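Local coordinates for putative short-chain oxidoreductase (Thermus thermophilus, PDB 2YUT), which binds NADP in a Rossmann-type fold and is probably an oxidoreductase of the short-chain dehydrogenase/reductase family, its substrate not being established, at residues 47-50 with 55-58. Numbering follows the deposited sequence.
Sequences LPAD and LEAK. With NAP (NADP nicotinamide-adenine-dinucleotide phosphate), chain B.
Glu56 reaches back from the first turn of helix 54-64 to the loop that follows strand 45-46, and its OE1 accepts a hydrogen bond from the backbone N of Asp50 at 3.1 Å. The N-H points well at the oxygen (162°) but arrives from above the carboxylate, 63° out of its plane. With CG anti to the carbonyl carbon and the chain extended beyond it, the carboxylate lies alongside the loop backbone. Here the packing is close: OE1 sits 3.5 Å from Ala49 CA, the methyl of Ala49 points at the helix, and Glu56 CB lies 3.6 Å from Asp50 O. Toward Pro48 the contact loosens, and a water takes over, donating to Pro48 O and, at 2.7 Å, to Glu56 OE1. The other carboxylate oxygen, OE2, merely lies against Asp50 CB. Were an alanine to stand here instead of Glu56, the Asp50 N-H and the water would probably lose their shared acceptor, and the loop would be freer to shift. The far side of the same loop faces the cofactor. Asp50, its CG anti to the backbone N (chi1 176°), turns its carboxylate away from the helix; OD1 accepts hydrogen bonds from N6A of the NADP adenine at 3.0 Å and from the backbone N of Ala52, which steadies it. This use of an acidic side chain to read the adenine amino group is familiar in short-chain dehydrogenases. Glu56 thus probably acts in the second shell, holding an adenine-binding residue by one hydrogen bond, while its OE2 and Asp50 OD2, 5.0 Å apart, would probably disfavour one another if both carboxylates are charged.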
loop_
_atom_site.group_PDB
_atom_site.type_symbol
_atom_site.label_atom_id
_atom_site.label_comp_id
_atom_site.label_asym_id
_atom_site.label_seq_id
_atom_site.Cartn_x
_atom_site.Cartn_y
_atom_site.Cartn_z
ATOM N N LEU A 47 -8.063 4.680 26.630
ATOM C CA LEU A 47 -9.136 4.112 25.826
ATOM C C LEU A 47 -8.541 3.041 24.910
ATOM O O LEU A 47 -8.215 3.310 23.756
ATOM C CB LEU A 47 -9.805 5.212 24.987
ATOM C CG LEU A 47 -10.617 6.279 25.729
ATOM C CD1 LEU A 47 -11.027 7.393 24.768
ATOM C CD2 LEU A 47 -11.846 5.634 26.356
ATOM N N PRO A 48 -8.390 1.810 25.422
ATOM C CA PRO A 48 -7.826 0.700 24.644
ATOM C C PRO A 48 -8.688 0.286 23.456
ATOM O O PRO A 48 -9.912 0.396 23.503
ATOM C CB PRO A 48 -7.694 -0.413 25.680
ATOM C CG PRO A 48 -8.858 -0.151 26.597
ATOM C CD PRO A 48 -8.799 1.357 26.767
ATOM N N ALA A 49 -8.043 -0.187 22.392
ATOM C CA ALA A 49 -8.772 -0.620 21.204
ATOM C C ALA A 49 -7.890 -1.268 20.142
ATOM O O ALA A 49 -6.671 -1.098 20.138
ATOM C CB ALA A 49 -9.510 0.561 20.595
ATOM N N ASP A 50 -8.522 -2.032 19.254
ATOM C CA ASP A 50 -7.827 -2.664 18.135
ATOM C C ASP A 50 -8.274 -1.801 16.962
ATOM O O ASP A 50 -9.389 -1.959 16.467
ATOM C CB ASP A 50 -8.307 -4.100 17.925
ATOM C CG ASP A 50 -7.675 -4.756 16.700
ATOM O OD1 ASP A 50 -7.064 -4.040 15.869
ATOM O OD2 ASP A 50 -7.799 -5.990 16.566
ATOM N N LEU A 55 -15.110 -0.690 13.815
ATOM C CA LEU A 55 -16.109 -0.325 14.814
ATOM C C LEU A 55 -15.437 0.166 16.095
ATOM O O LEU A 55 -15.946 1.060 16.769
ATOM C CB LEU A 55 -17.031 -1.508 15.126
ATOM C CG LEU A 55 -17.892 -2.032 13.971
ATOM C CD1 LEU A 55 -18.722 -3.216 14.456
ATOM C CD2 LEU A 55 -18.799 -0.925 13.451
ATOM N N GLU A 56 -14.297 -0.421 16.438
ATOM C CA GLU A 56 -13.585 0.004 17.635
ATOM C C GLU A 56 -12.934 1.359 17.383
ATOM O O GLU A 56 -12.908 2.220 18.265
ATOM C CB GLU A 56 -12.527 -1.026 18.032
ATOM C CG GLU A 56 -13.113 -2.308 18.598
ATOM C CD GLU A 56 -12.058 -3.188 19.228
ATOM O OE1 GLU A 56 -11.361 -2.710 20.146
ATOM O OE2 GLU A 56 -11.923 -4.353 18.806
ATOM N N ALA A 57 -12.414 1.552 16.175
ATOM C CA ALA A 57 -11.791 2.825 15.832
ATOM C C ALA A 57 -12.854 3.917 15.897
ATOM O O ALA A 57 -12.627 4.985 16.466
ATOM C CB ALA A 57 -11.181 2.762 14.431
ATOM N N LYS A 58 -14.018 3.635 15.320
ATOM C CA LYS A 58 -15.125 4.585 15.308
ATOM C C LYS A 58 -15.584 4.980 16.708
ATOM O O LYS A 58 -15.841 6.155 16.976
ATOM C CB LYS A 58 -16.315 4.006 14.542
ATOM C CG LYS A 58 -17.551 4.887 14.595
ATOM C CD LYS A 58 -18.705 4.298 13.801
ATOM C CE LYS A 58 -19.927 5.200 13.891
ATOM N NZ LYS A 58 -21.059 4.706 13.063
HETATM P PA NAP B . 6.199 -0.106 18.598
HETATM O O1A NAP B . 6.149 -1.678 18.256
HETATM O O2A NAP B . 7.071 0.206 19.752
HETATM O O5B NAP B . 4.673 0.331 18.857
HETATM C C5B NAP B . 3.652 -0.031 17.926
HETATM C C4B NAP B . 2.294 0.479 18.408
HETATM O O4B NAP B . 1.305 0.107 17.432
HETATM C C3B NAP B . 1.906 -0.207 19.722
HETATM O O3B NAP B . 1.291 0.740 20.600
HETATM C C2B NAP B . 0.874 -1.235 19.262
HETATM O O2B NAP B . -0.071 -1.462 20.310
HETATM C C1B NAP B . 0.191 -0.397 18.183
HETATM N N9A NAP B . -0.672 -1.252 17.338
HETATM C C8A NAP B . -0.253 -2.232 16.541
HETATM N N7A NAP B . -1.302 -2.809 15.959
HETATM C C5A NAP B . -2.397 -2.191 16.388
HETATM C C6A NAP B . -3.757 -2.358 16.156
HETATM N N6A NAP B . -4.187 -3.307 15.328
HETATM N N1A NAP B . -4.625 -1.552 16.782
HETATM C C2A NAP B . -4.206 -0.610 17.609
HETATM N N3A NAP B . -2.922 -0.422 17.855
HETATM C C4A NAP B . -1.998 -1.194 17.266
HETATM O O3 NAP B . 6.651 0.608 17.226
HETATM P PN NAP B . 7.242 2.105 17.170
HETATM O O1N NAP B . 8.710 2.040 16.977
HETATM O O2N NAP B . 6.712 2.904 18.297
HETATM O O5D NAP B . 6.625 2.680 15.798
HETATM C C5D NAP B . 5.587 3.664 15.815
HETATM C C4D NAP B . 5.271 4.161 14.402
HETATM O O4D NAP B . 6.496 4.694 13.861
HETATM C C3D NAP B . 4.874 2.997 13.491
HETATM O O3D NAP B . 4.066 3.449 12.401
HETATM C C2D NAP B . 6.238 2.545 12.977
HETATM O O2D NAP B . 6.120 1.825 11.747
HETATM C C1D NAP B . 6.836 3.922 12.696
HETATM N N1N NAP B . 8.295 3.883 12.448
HETATM C C2N NAP B . 9.150 3.277 13.378
HETATM C C3N NAP B . 10.518 3.239 13.137
HETATM C C7N NAP B . 11.455 2.585 14.155
HETATM O O7N NAP B . 12.637 2.377 13.886
HETATM N N7N NAP B . 10.887 2.262 15.314
HETATM C C4N NAP B . 11.036 3.801 11.976
HETATM C C5N NAP B . 10.192 4.405 11.050
HETATM C C6N NAP B . 8.823 4.448 11.281
HETATM P P2B NAP B . 0.128 -2.632 21.399
HETATM O O1X NAP B . 1.695 -2.695 21.764
HETATM O O2X NAP B . -0.631 -2.104 22.718
HETATM O O3X NAP B . -0.394 -3.936 20.930
HETATM O O HOH W 1 -12.099 -0.756 21.778
#